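Local coordinates for protein beta-glucanase (PDB 6EUG) that probably hydrolyses beta-1,3-linked galactan of arabinogalactan, this chain being the family 43 glycoside hydrolase part, a five-bladed beta-propeller that binds a sugar-imidazole inhibitor, at residues 70-75 with 103-108; 126-131 with 211-216; 222-227 with 239-244; 250-255 with 296-301. All blocks are in the same frame, centred on the assembly; numbering follows the deposited sequence. Where two conformers were deposited one is given.

Contact 1 of 4, residues 70-75 with 103-108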
loop_
_atom_site.group_PDB
_atom_site.type_symbol
_atom_site.label_atom_id
_atom_site.label_comp_id
_atom_site.label_asym_id
_atom_site.label_seq_id
_atom_site.Cartn_x
_atom_site.Cartn_y
_atom_site.Cartn_z
ATOM N N VAL A 70 7.765 -2.824 -16.060
ATOM C CA VAL A 70 8.581 -1.864 -15.279
ATOM C C VAL A 70 8.394 -0.427 -15.812
ATOM O O VAL A 70 8.403 -0.217 -17.008
ATOM C CB VAL A 70 10.084 -2.263 -15.291
ATOM C CG1 VAL A 70 10.937 -1.252 -14.516
ATOM C CG2 VAL A 70 10.270 -3.669 -14.743
ATOM N N THR A 71 8.203 0.546 -14.906
ATOM C CA THR A 71 8.038 1.926 -15.332
ATOM C C THR A 71 9.218 2.407 -16.168
ATOM O O THR A 71 10.405 2.087 -15.874
ATOM C CB THR A 71 7.782 2.895 -14.134
ATOM O OG1 THR A 71 7.358 4.193 -14.621
ATOM C CG2 THR A 71 9.022 3.057 -13.253
ATOM N N GLU A 72 8.885 3.223 -17.165
ATOM C CA GLU A 72 9.851 4.026 -17.901
ATOM C C GLU A 72 10.134 5.415 -17.270
ATOM O O GLU A 72 11.082 6.128 -17.711
ATOM C CB GLU A 72 9.387 4.208 -19.362
ATOM C CG GLU A 72 9.413 2.953 -20.227
ATOM C CD GLU A 72 10.752 2.637 -20.874
ATOM O OE1 GLU A 72 10.985 1.461 -21.224
ATOM O OE2 GLU A 72 11.588 3.546 -21.064
ATOM N N LYS A 73 9.299 5.836 -16.297
ATOM C CA LYS A 73 9.258 7.226 -15.859
ATOM C C LYS A 73 9.293 7.485 -14.357
ATOM O O LYS A 73 9.972 8.434 -13.939
ATOM C CB LYS A 73 8.007 7.932 -16.418
ATOM C CG LYS A 73 7.911 7.932 -17.938
ATOM C CD LYS A 73 8.913 8.848 -18.622
ATOM C CE LYS A 73 8.896 8.613 -20.137
ATOM N NZ LYS A 73 9.901 9.502 -20.774
ATOM N N GLY A 74 8.590 6.659 -13.558
ATOM C CA GLY A 74 8.456 6.888 -12.093
ATOM C C GLY A 74 7.015 7.032 -11.623
ATOM O O GLY A 74 6.119 6.242 -12.038
ATOM N N ILE A 75 6.812 7.972 -10.696
ATOM C CA ILE A 75 5.528 8.193 -10.021
ATOM C C ILE A 75 4.844 9.443 -10.594
ATOM O O ILE A 75 5.408 10.561 -10.537
ATOM C CB ILE A 75 5.747 8.352 -8.501
ATOM C CG1 ILE A 75 6.466 7.117 -7.879
ATOM C CG2 ILE A 75 4.433 8.691 -7.789
ATOM C CD1 ILE A 75 5.827 5.755 -8.185
ATOM N N ILE A 103 17.326 4.599 -7.376
ATOM C CA ILE A 103 16.158 4.764 -8.287
ATOM C C ILE A 103 16.518 5.012 -9.758
ATOM O O ILE A 103 15.753 5.641 -10.517
ATOM C CB ILE A 103 15.110 5.777 -7.761
ATOM C CG1 ILE A 103 15.675 7.182 -7.567
ATOM C CG2 ILE A 103 14.507 5.254 -6.455
ATOM C CD1 ILE A 103 14.595 8.249 -7.471
ATOM N N GLU A 104 17.664 4.488 -10.183
ATOM C CA GLU A 104 18.069 4.580 -11.589
ATOM C C GLU A 104 17.039 3.936 -12.511
ATOM O O GLU A 104 16.368 2.940 -12.128
ATOM C CB GLU A 104 19.457 3.974 -11.804
ATOM C CG GLU A 104 19.587 2.477 -11.674
ATOM C CD GLU A 104 21.028 2.044 -11.875
ATOM O OE1 GLU A 104 21.495 1.287 -10.989
ATOM O OE2 GLU A 104 21.679 2.512 -12.880
ATOM N N LYS A 105 16.903 4.501 -13.713
ATOM C CA LYS A 105 15.987 3.938 -14.719
ATOM C C LYS A 105 16.266 2.434 -14.887
ATOM O O LYS A 105 17.438 2.006 -15.014
ATOM C CB LYS A 105 16.100 4.652 -16.076
ATOM C CG LYS A 105 14.930 4.386 -17.020
ATOM C CD LYS A 105 15.175 4.926 -18.407
ATOM C CE LYS A 105 14.358 4.162 -19.448
ATOM N NZ LYS A 105 13.167 4.960 -19.746
ATOM N N GLY A 106 15.188 1.657 -14.888
ATOM C CA GLY A 106 15.244 0.197 -14.826
ATOM C C GLY A 106 14.815 -0.374 -13.487
ATOM O O GLY A 106 14.485 -1.564 -13.411
ATOM N N CYS A 107 14.817 0.453 -12.427
ATOM C CA CYS A 107 14.257 0.024 -11.119
ATOM C C CYS A 107 12.715 -0.116 -11.153
ATOM O O CYS A 107 12.027 0.462 -12.008
ATOM C CB CYS A 107 14.704 0.983 -10.009
ATOM S SG CYS A 107 13.783 2.542 -9.975
ATOM N N ILE A 108 12.164 -0.903 -10.222
ATOM C CA ILE A 108 10.704 -1.019 -10.058
ATOM C C ILE A 108 10.261 -0.057 -8.943
ATOM O O ILE A 108 10.863 -0.052 -7.868
ATOM C CB ILE A 108 10.328 -2.479 -9.698
ATOM C CG1 ILE A 108 10.538 -3.403 -10.915
ATOM C CG2 ILE A 108 8.929 -2.631 -9.138
ATOM C CD1 ILE A 108 10.533 -4.871 -10.534
HETATM O O HOH W 1 12.560 2.248 -14.035
#
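V70 faces the 103-108 loop with both of its methyl groups. Its CB splits the work: CG1, held anti to the backbone N (chi1 178°), lies against the loop backbone, 3.2 Å from C107 O and 3.7 Å from G106 O. CG2, on the other branch, meets CG1 of I108 at 3.8 Å, and the two side chains cross at about a right angle. Next along the chain, a water gathers the polar backbone between the two loops, donating to T71 O and C107 O and accepting from G106 N. Farther out, K105 reaches across to E72. Its NZ bonds E72 O at 3.1 Å, in the carbonyl plane on a lone pair, and forms a salt bridge with E72 OE2 whose 2.5 Å length is doubtful. E72 bends at chi2, bringing its carboxylate to the lysine on the exposed side of the contact. T71 OG1 is hydrogen-bonded to H63 O and accepts from K73 N (an ST turn) and from G74 N (an ST motif). The contact thus ties the loop entering strand 74-80 to the type II turn, E104 to C107, that leads into strand 108-117 of the next propeller blade.

Contact 2 of 4, residues 126-131 with 211-216. With GIM (glucoimidazole), chain B.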
loop_
_atom_site.group_PDB
_atom_site.type_symbol
_atom_site.label_atom_id
_atom_site.label_comp_id
_atom_site.label_asym_id
_atom_site.label_seq_id
_atom_site.Cartn_x
_atom_site.Cartn_y
_atom_site.Cartn_z
ATOM N N TRP A 126 6.403 7.604 0.420
ATOM C CA TRP A 126 7.002 6.286 0.582
ATOM C C TRP A 126 6.519 5.422 -0.577
ATOM O O TRP A 126 5.398 5.610 -1.084
ATOM C CB TRP A 126 6.610 5.634 1.932
ATOM C CG TRP A 126 7.353 6.222 3.149
ATOM C CD1 TRP A 126 7.011 7.327 3.853
ATOM C CD2 TRP A 126 8.524 5.687 3.795
ATOM N NE1 TRP A 126 7.887 7.530 4.882
ATOM C CE2 TRP A 126 8.805 6.519 4.902
ATOM C CE3 TRP A 126 9.341 4.578 3.563
ATOM C CZ2 TRP A 126 9.908 6.314 5.740
ATOM C CZ3 TRP A 126 10.427 4.359 4.403
ATOM C CH2 TRP A 126 10.696 5.231 5.490
ATOM N N LEU A 127 7.363 4.487 -1.002
ATOM C CA LEU A 127 7.008 3.573 -2.096
ATOM C C LEU A 127 7.771 2.250 -1.975
ATOM O O LEU A 127 8.785 2.189 -1.284
ATOM C CB LEU A 127 7.243 4.263 -3.442
ATOM C CG LEU A 127 8.700 4.661 -3.695
ATOM C CD1 LEU A 127 9.071 4.364 -5.130
ATOM C CD2 LEU A 127 8.996 6.119 -3.367
ATOM N N HIS A 128 7.287 1.217 -2.679
ATOM C CA HIS A 128 7.973 -0.073 -2.840
ATOM C C HIS A 128 9.003 0.056 -3.948
ATOM O O HIS A 128 8.657 0.419 -5.042
ATOM C CB HIS A 128 6.902 -1.130 -3.180
ATOM C CG HIS A 128 7.423 -2.503 -3.526
ATOM N ND1 HIS A 128 6.622 -3.446 -4.145
ATOM C CD2 HIS A 128 8.633 -3.095 -3.346
ATOM C CE1 HIS A 128 7.331 -4.542 -4.360
ATOM N NE2 HIS A 128 8.550 -4.361 -3.877
ATOM N N LEU A 129 10.278 -0.204 -3.613
ATOM C CA LEU A 129 11.390 -0.176 -4.556
ATOM C C LEU A 129 12.031 -1.560 -4.712
ATOM O O LEU A 129 12.293 -2.231 -3.718
ATOM C CB LEU A 129 12.477 0.808 -4.075
ATOM C CG LEU A 129 13.742 0.943 -4.956
ATOM C CD1 LEU A 129 13.424 1.562 -6.314
ATOM C CD2 LEU A 129 14.784 1.786 -4.240
ATOM N N GLU A 130 12.309 -1.965 -5.964
ATOM C CA GLU A 130 13.207 -3.061 -6.263
ATOM C C GLU A 130 14.321 -2.517 -7.183
ATOM O O GLU A 130 14.057 -1.831 -8.192
ATOM C CB GLU A 130 12.483 -4.236 -6.937
ATOM C CG GLU A 130 11.281 -4.810 -6.174
ATOM C CD GLU A 130 11.601 -5.629 -4.935
ATOM O OE1 GLU A 130 12.781 -6.010 -4.743
ATOM O OE2 GLU A 130 10.646 -5.952 -4.165
ATOM N N LEU A 131 15.563 -2.802 -6.792
ATOM C CA LEU A 131 16.739 -2.307 -7.488
ATOM C C LEU A 131 16.839 -2.884 -8.908
ATOM O O LEU A 131 16.440 -4.027 -9.157
ATOM C CB LEU A 131 18.011 -2.617 -6.691
ATOM C CG LEU A 131 18.132 -2.078 -5.258
ATOM C CD1 LEU A 131 19.389 -2.605 -4.562
ATOM C CD2 LEU A 131 18.126 -0.560 -5.251
ATOM N N MET A 211 11.599 -7.453 5.233
ATOM C CA MET A 211 11.234 -7.231 3.842
ATOM C C MET A 211 9.997 -6.364 3.739
ATOM O O MET A 211 9.144 -6.414 4.600
ATOM C CB MET A 211 10.977 -8.563 3.117
ATOM C CG MET A 211 12.207 -9.476 3.007
ATOM S SD MET A 211 11.845 -11.124 2.386
ATOM C CE MET A 211 11.374 -10.775 0.686
ATOM N N SER A 212 9.951 -5.523 2.699
ATOM C CA SER A 212 8.775 -4.660 2.426
ATOM C C SER A 212 8.469 -4.677 0.960
ATOM O O SER A 212 9.318 -4.249 0.172
ATOM C CB SER A 212 9.076 -3.198 2.892
ATOM O OG SER A 212 7.940 -2.342 2.762
ATOM N N ARG A 213 7.281 -5.190 0.581
ATOM C CA ARG A 213 6.806 -5.162 -0.791
ATOM C C ARG A 213 5.534 -4.286 -0.894
ATOM O O ARG A 213 5.658 -3.061 -0.753
ATOM C CB ARG A 213 6.718 -6.577 -1.416
ATOM C CG ARG A 213 8.066 -7.276 -1.519
ATOM C CD ARG A 213 8.103 -8.197 -2.741
ATOM N NE ARG A 213 9.325 -8.998 -2.891
ATOM C CZ ARG A 213 9.484 -10.245 -2.440
ATOM N NH1 ARG A 213 8.531 -10.856 -1.721
ATOM N NH2 ARG A 213 10.630 -10.887 -2.676
ATOM N N ASP A 214 4.345 -4.858 -1.090
ATOM C CA ASP A 214 3.131 -4.050 -1.097
ATOM C C ASP A 214 3.038 -3.288 0.255
ATOM O O ASP A 214 3.400 -3.838 1.317
ATOM C CB ASP A 214 1.852 -4.886 -1.254
ATOM C CG ASP A 214 1.646 -5.452 -2.647
ATOM O OD1 ASP A 214 2.454 -5.253 -3.589
ATOM O OD2 ASP A 214 0.578 -6.092 -2.817
ATOM N N MET A 215 2.630 -2.019 0.177
ATOM C CA MET A 215 2.622 -1.112 1.349
ATOM C C MET A 215 1.612 0.024 1.274
ATOM O O MET A 215 1.095 0.375 0.205
ATOM C CB MET A 215 4.032 -0.518 1.562
ATOM C CG MET A 215 4.636 0.240 0.374
ATOM S SD MET A 215 5.587 1.740 0.729
ATOM C CE MET A 215 4.211 2.845 1.112
ATOM N N THR A 216 1.348 0.614 2.455
ATOM C CA THR A 216 0.652 1.851 2.553
ATOM C C THR A 216 1.125 2.640 3.779
ATOM O O THR A 216 2.053 2.208 4.497
ATOM C CB THR A 216 -0.866 1.654 2.514
ATOM O OG1 THR A 216 -1.520 2.910 2.265
ATOM C CG2 THR A 216 -1.415 1.011 3.818
HETATM C C1 GIM B . 1.419 -8.065 -6.808
HETATM C C2 GIM B . 1.334 -6.712 -6.213
HETATM N N10 GIM B . 1.910 -8.366 -8.023
HETATM C C3 GIM B . 1.524 -5.650 -7.312
HETATM C C4 GIM B . 2.717 -6.067 -8.224
HETATM C C5 GIM B . 2.378 -7.347 -9.003
HETATM C C6 GIM B . 3.545 -7.867 -9.841
HETATM C C7 GIM B . 1.302 -10.249 -7.023
HETATM C C8 GIM B . 1.830 -9.714 -8.182
HETATM N N1 GIM B . 1.053 -9.215 -6.189
HETATM O O3 GIM B . 1.813 -4.369 -6.733
HETATM O O2 GIM B . 0.130 -6.641 -5.405
HETATM O O4 GIM B . 3.964 -6.246 -7.505
HETATM O O6 GIM B . 4.586 -8.354 -8.999
HETATM O O HOH W 2 3.896 -3.295 -4.727
#
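E130 OE2 is gripped from both segments: H128 NE2 donates to it at 2.6 Å, nearly straight at 168°, and R213 NE forms a long salt bridge with it at 3.6 Å. The histidine bond lies close to the ring plane and meets the carboxylate oxygen on its anti side. R213 presents its guanidinium edge to the same oxygen, while R213 NH2 donates to Y136 O and NH1 to N234 OD1; E130 OE1 accepts from A139 N. With CG anti to its backbone N (chi1 174°), H128 lays its imidazole beneath the R213 backbone. R213 CA stands over the ring centre as a CH-pi contact, 3.6 Å from the centroid and 6° off the normal, and R213 CB packs on CE1. The opposite ring nitrogen, ND1, is 2.8 Å from a water in the ring plane that donates to D214 OD1 and lies 3.1 Å from O3 of glucoimidazole. D214 OD2 itself accepts from the ligand O2 at 2.7 Å and also from A264 N. Deeper in the fold, M215 folds its thioether along strand 122-130, SD against L127 C and CE 3.8 Å from W126 CB. The chemistry implies a second shell and a first: the bond to E130 and the R213 backbone over the face probably restrain the rotation of H128, consistent with a second-shell role placing ND1 beside the bridging water, while D214 holds the sugar hydroxyl directly, and E110, R111 and Q320 of the pocket also bond the ligand.

Contact 3 of 4, residues 222-227 with 239-244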
loop_
_atom_site.group_PDB
_atom_site.type_symbol
_atom_site.label_atom_id
_atom_site.label_comp_id
_atom_site.label_asym_id
_atom_site.label_seq_id
_atom_site.Cartn_x
_atom_site.Cartn_y
_atom_site.Cartn_z
ATOM N N ASP A 222 -3.238 11.305 16.723
ATOM C CA ASP A 222 -2.168 11.886 17.543
ATOM C C ASP A 222 -0.969 12.441 16.750
ATOM O O ASP A 222 0.049 12.787 17.344
ATOM C CB ASP A 222 -1.689 10.847 18.558
ATOM C CG ASP A 222 -1.141 9.571 17.920
ATOM O OD1 ASP A 222 -1.130 9.433 16.669
ATOM O OD2 ASP A 222 -0.681 8.707 18.714
ATOM N N GLY A 223 -1.069 12.431 15.411
ATOM C CA GLY A 223 0.018 12.890 14.531
ATOM C C GLY A 223 1.081 11.836 14.255
ATOM O O GLY A 223 1.977 12.077 13.444
ATOM N N LYS A 224 0.975 10.663 14.889
ATOM C CA LYS A 224 1.920 9.570 14.616
ATOM C C LYS A 224 1.549 8.927 13.290
ATOM O O LYS A 224 0.355 8.690 13.015
ATOM C CB LYS A 224 1.940 8.526 15.733
ATOM C CG LYS A 224 2.755 8.979 16.946
ATOM C CD LYS A 224 2.716 7.988 18.088
ATOM C CE LYS A 224 3.544 8.480 19.277
ATOM N NZ LYS A 224 4.991 8.567 18.950
ATOM N N ALA A 225 2.554 8.687 12.462
ATOM C CA ALA A 225 2.357 7.989 11.180
ATOM C C ALA A 225 2.890 6.548 11.233
ATOM O O ALA A 225 3.857 6.271 11.937
ATOM C CB ALA A 225 3.012 8.763 10.034
ATOM N N TYR A 226 2.260 5.669 10.437
ATOM C CA TYR A 226 2.573 4.249 10.370
ATOM C C TYR A 226 2.776 3.787 8.925
ATOM O O TYR A 226 2.010 4.179 8.015
ATOM C CB TYR A 226 1.492 3.362 11.048
ATOM C CG TYR A 226 1.331 3.722 12.536
ATOM C CD1 TYR A 226 0.497 4.756 12.939
ATOM C CD2 TYR A 226 2.046 3.027 13.535
ATOM C CE1 TYR A 226 0.396 5.116 14.283
ATOM C CE2 TYR A 226 1.939 3.385 14.856
ATOM C CZ TYR A 226 1.107 4.417 15.228
ATOM O OH TYR A 226 1.018 4.735 16.552
ATOM N N HIS A 227 3.789 2.942 8.767
ATOM C CA HIS A 227 4.140 2.229 7.506
ATOM C C HIS A 227 3.656 0.757 7.655
ATOM O O HIS A 227 4.117 0.022 8.545
ATOM C CB HIS A 227 5.642 2.359 7.257
ATOM C CG HIS A 227 6.168 1.607 6.061
ATOM N ND1 HIS A 227 7.417 1.018 6.047
ATOM C CD2 HIS A 227 5.615 1.349 4.856
ATOM C CE1 HIS A 227 7.607 0.436 4.872
ATOM N NE2 HIS A 227 6.521 0.619 4.135
ATOM N N ILE A 239 3.384 -3.690 10.830
ATOM C CA ILE A 239 2.972 -2.293 11.052
ATOM C C ILE A 239 4.066 -1.651 11.881
ATOM O O ILE A 239 4.300 -2.108 13.006
ATOM C CB ILE A 239 1.632 -2.183 11.806
ATOM C CG1 ILE A 239 0.549 -2.983 11.067
ATOM C CG2 ILE A 239 1.232 -0.719 11.995
ATOM C CD1 ILE A 239 -0.850 -2.913 11.680
ATOM N N ALA A 240 4.717 -0.623 11.313
ATOM C CA ALA A 240 5.907 0.040 11.903
ATOM C C ALA A 240 5.681 1.543 12.116
ATOM O O ALA A 240 5.337 2.277 11.180
ATOM C CB ALA A 240 7.121 -0.176 11.017
ATOM N N GLU A 241 5.898 2.002 13.341
ATOM C CA GLU A 241 5.872 3.424 13.659
ATOM C C GLU A 241 6.981 4.232 12.937
ATOM O O GLU A 241 8.154 3.835 12.950
ATOM C CB GLU A 241 6.009 3.567 15.172
ATOM C CG GLU A 241 5.893 4.987 15.723
ATOM C CD GLU A 241 6.278 5.091 17.185
ATOM O OE1 GLU A 241 7.381 4.598 17.575
ATOM O OE2 GLU A 241 5.490 5.689 17.952
ATOM N N LEU A 242 6.624 5.395 12.399
ATOM C CA LEU A 242 7.585 6.362 11.828
ATOM C C LEU A 242 8.048 7.405 12.873
ATOM O O LEU A 242 7.317 7.744 13.823
ATOM C CB LEU A 242 6.959 7.066 10.621
ATOM C CG LEU A 242 6.626 6.141 9.433
ATOM C CD1 LEU A 242 6.097 6.974 8.277
ATOM C CD2 LEU A 242 7.802 5.278 8.975
ATOM N N ALA A 243 9.268 7.902 12.679
ATOM C CA ALA A 243 9.813 9.052 13.411
ATOM C C ALA A 243 8.974 10.309 13.235
ATOM O O ALA A 243 8.145 10.365 12.336
ATOM C CB ALA A 243 11.234 9.335 12.926
ATOM N N ASP A 244 9.189 11.320 14.092
ATOM C CA ASP A 244 8.374 12.530 14.081
ATOM C C ASP A 244 8.416 13.367 12.786
ATOM O O ASP A 244 7.473 14.116 12.526
ATOM C CB ASP A 244 8.728 13.455 15.283
HETATM O O HOH W 3 7.236 8.792 16.433
HETATM O O HOH W 4 5.154 9.570 13.426
HETATM O O HOH W 5 2.882 4.254 18.538
#
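E241 holds CG anti to its backbone N (chi1 -175°) and runs extended beyond it, while K224 stays straight until a final bend at chi4 (-65°); together these torsions bring K224 NZ to E241 OE2. The resulting salt bridge, 3.1 Å long, reaches the oxygen from above the carboxylate plane. A water donates to the same OE2 and to Y226 OH, tying the phenol end to the carboxylate, whose other oxygen, OE1, bonds T250 OG1. The Y226 ring crosses the E241 side chain obliquely, its plane 22° from that of the carboxylate, with CD2 3.8 Å from E241 CA and 4.1 Å from CG2 of I239. Y226 and E241 form a non-hydrogen-bonded antiparallel pair and share one face of the sheet. On the other face H227 and A240 form the hydrogen-bonded pair, with H227 N to A240 O and A240 N to H227 O both 2.9 Å. L242 N continues the series to A225 O, also at 2.9 Å. L242 clasps this face with two methyls: CD1 on A225 CB at 4.0 Å and CD2 on H227 CB. The imidazole of H227 leads away from strand 236-242 and bonds H249 through ND1. Where the strands part, a water accepts from A225 N and donates to L242 O, standing in for the second direct bond between these two residues. This is the antiparallel hairpin of strands 225-231 and 236-242, the two middle strands of a four-stranded blade in the five-bladed beta-propeller of family 43.

Contact 4 of 4, residues 250-255 with 296-301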
loop_
_atom_site.group_PDB
_atom_site.type_symbol
_atom_site.label_atom_id
_atom_site.label_comp_id
_atom_site.label_asym_id
_atom_site.label_seq_id
_atom_site.Cartn_x
_atom_site.Cartn_y
_atom_site.Cartn_z
ATOM N N THR A 250 11.121 4.114 13.828
ATOM C CA THR A 250 11.608 4.218 15.224
ATOM C C THR A 250 12.188 2.930 15.835
ATOM O O THR A 250 12.908 3.000 16.834
ATOM C CB THR A 250 10.495 4.672 16.172
ATOM O OG1 THR A 250 9.485 3.653 16.206
ATOM C CG2 THR A 250 9.907 6.002 15.713
ATOM N N GLY A 251 11.843 1.775 15.259
ATOM C CA GLY A 251 12.147 0.465 15.832
ATOM C C GLY A 251 10.964 -0.244 16.456
ATOM O O GLY A 251 11.050 -1.446 16.760
ATOM N N LYS A 252 9.859 0.483 16.651
ATOM C CA LYS A 252 8.663 -0.077 17.265
ATOM C C LYS A 252 7.758 -0.587 16.136
ATOM O O LYS A 252 7.377 0.195 15.238
ATOM C CB LYS A 252 7.947 0.990 18.111
ATOM C CG LYS A 252 6.741 0.491 18.877
ATOM C CD LYS A 252 5.882 1.603 19.463
ATOM C CE LYS A 252 6.609 2.447 20.471
ATOM N NZ LYS A 252 5.602 3.177 21.308
ATOM N N TYR A 253 7.459 -1.887 16.156
ATOM C CA TYR A 253 6.599 -2.513 15.142
ATOM C C TYR A 253 5.960 -3.791 15.641
ATOM O O TYR A 253 6.485 -4.406 16.577
ATOM C CB TYR A 253 7.343 -2.814 13.834
ATOM C CG TYR A 253 8.358 -3.971 13.788
ATOM C CD1 TYR A 253 9.604 -3.862 14.400
ATOM C CD2 TYR A 253 8.084 -5.157 13.054
ATOM C CE1 TYR A 253 10.543 -4.887 14.317
ATOM C CE2 TYR A 253 9.012 -6.193 12.963
ATOM C CZ TYR A 253 10.251 -6.066 13.583
ATOM O OH TYR A 253 11.172 -7.110 13.483
ATOM N N ILE A 254 4.864 -4.194 14.973
ATOM C CA ILE A 254 4.197 -5.488 15.229
ATOM C C ILE A 254 4.116 -6.326 13.925
ATOM O O ILE A 254 4.253 -5.794 12.806
ATOM C CB ILE A 254 2.799 -5.348 15.881
ATOM C CG1 ILE A 254 1.770 -4.657 14.944
ATOM C CG2 ILE A 254 2.938 -4.658 17.229
ATOM C CD1 ILE A 254 0.312 -4.740 15.373
ATOM N N ARG A 255 3.854 -7.620 14.084
ATOM C CA ARG A 255 3.601 -8.526 12.965
ATOM C C ARG A 255 2.234 -9.200 13.196
ATOM O O ARG A 255 1.901 -9.587 14.329
ATOM C CB ARG A 255 4.756 -9.542 12.804
ATOM C CG ARG A 255 4.917 -10.589 13.900
ATOM C CD ARG A 255 6.185 -11.421 13.721
ATOM N NE ARG A 255 6.121 -12.415 12.638
ATOM C CZ ARG A 255 5.776 -13.696 12.770
ATOM N NH1 ARG A 255 5.432 -14.201 13.946
ATOM N NH2 ARG A 255 5.827 -14.492 11.694
ATOM N N SER A 296 -6.734 -0.635 18.524
ATOM C CA SER A 296 -5.493 0.147 18.703
ATOM C C SER A 296 -4.554 -0.273 17.567
ATOM O O SER A 296 -4.526 -1.449 17.199
ATOM C CB SER A 296 -4.843 -0.123 20.059
ATOM O OG SER A 296 -3.689 0.696 20.260
ATOM N N MET A 297 -3.819 0.681 16.988
ATOM C CA MET A 297 -3.010 0.402 15.812
ATOM C C MET A 297 -1.988 -0.707 16.048
ATOM O O MET A 297 -1.827 -1.584 15.163
ATOM C CB MET A 297 -2.282 1.684 15.327
ATOM C CG MET A 297 -1.399 1.535 14.083
ATOM S SD MET A 297 -2.296 1.125 12.570
ATOM C CE MET A 297 -2.764 2.750 12.017
ATOM N N LEU A 298 -1.291 -0.653 17.183
ATOM C CA LEU A 298 -0.283 -1.667 17.529
ATOM C C LEU A 298 -0.810 -2.757 18.489
ATOM O O LEU A 298 -0.017 -3.503 19.109
ATOM C CB LEU A 298 1.022 -1.056 18.052
ATOM C CG LEU A 298 1.683 -0.038 17.104
ATOM C CD1 LEU A 298 2.958 0.501 17.706
ATOM C CD2 LEU A 298 2.001 -0.675 15.762
ATOM N N GLY A 299 -2.126 -2.885 18.576
ATOM C CA GLY A 299 -2.751 -3.977 19.355
ATOM C C GLY A 299 -3.032 -5.228 18.545
ATOM O O GLY A 299 -2.480 -5.407 17.475
ATOM N N GLU A 300 -3.856 -6.126 19.089
ATOM C CA GLU A 300 -4.282 -7.309 18.368
ATOM C C GLU A 300 -5.321 -7.041 17.299
ATOM O O GLU A 300 -6.256 -6.285 17.506
ATOM C CB GLU A 300 -4.820 -8.365 19.349
ATOM C CG GLU A 300 -3.757 -8.988 20.236
ATOM C CD GLU A 300 -2.821 -9.955 19.514
ATOM O OE1 GLU A 300 -3.081 -10.399 18.349
ATOM O OE2 GLU A 300 -1.798 -10.286 20.152
ATOM N N TRP A 301 -5.127 -7.656 16.126
ATOM C CA TRP A 301 -6.040 -7.568 14.984
ATOM C C TRP A 301 -6.834 -8.892 14.762
ATOM O O TRP A 301 -6.369 -9.980 15.135
ATOM C CB TRP A 301 -5.274 -7.211 13.702
ATOM C CG TRP A 301 -4.704 -5.765 13.649
ATOM C CD1 TRP A 301 -3.682 -5.216 14.393
ATOM C CD2 TRP A 301 -5.188 -4.732 12.821
ATOM N NE1 TRP A 301 -3.500 -3.883 14.040
ATOM C CE2 TRP A 301 -4.436 -3.559 13.105
ATOM C CE3 TRP A 301 -6.246 -4.655 11.888
ATOM C CZ2 TRP A 301 -4.668 -2.348 12.435
ATOM C CZ3 TRP A 301 -6.474 -3.459 11.246
ATOM C CH2 TRP A 301 -5.702 -2.313 11.531
#
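I254 drives its CD1 into the loop 296-301, and this is the tight part of the contact. CG1 occupies the position between backbone N and carbonyl carbon (chi1 66°), which sends CD1 over the turn: it lies 3.6 Å from G299 O, 3.8 Å from M297 O and 3.8 Å from L298 CA. The same methyl touches the pyrrole part of W301 obliquely, 4.1 Å from I254 CD1 to W301 CD1. That indole is held in place by its own loop, since W301 NE1 donates to M297 O at 3.1 Å, the carbonyl lying near the ring plane. CG2 of I254 completes the fit, 3.7 Å from L298 O. Toward solvent the contact thins to the aliphatic stem of the exposed K252, whose CD (3.6 Å) and CG lie against CD1 of L298, while the other L298 methyl, CD2, turns back to I254 CG1. No hydrogen bond crosses between the segments, which meet through apolar contact, I239 of the adjacent strand touching both L298 and W301. The type I turn S296 to G299 precedes the last strand, 302-304, of one blade and packs on the outermost strand, 252-256, of the blade before it, a blade-to-blade junction of the beta-propeller.

Overall arrangement
The contacts trace a path through successive propeller blades past the ligand. Contacts 1 and 2, with centres 13 Å apart, meet directly through a probable hydrogen bond of 2.9 Å from I108 N to E130 O; the I108 side chain is about 6 Å from glucoimidazole, whereas contact 2 supplies D214 of its pocket. Contact 3 backs onto contact 2, with M215 SD 3.7 Å from H227 NE2, but the H227 side chain lies about 13 Å from the ligand. Contacts 3 and 4 share adjacent strands, joined by I239 O and I254 N at 2.9 Å. Contacts 1 and 4, centres 32 Å apart, lie on opposite sides of the chain's centre.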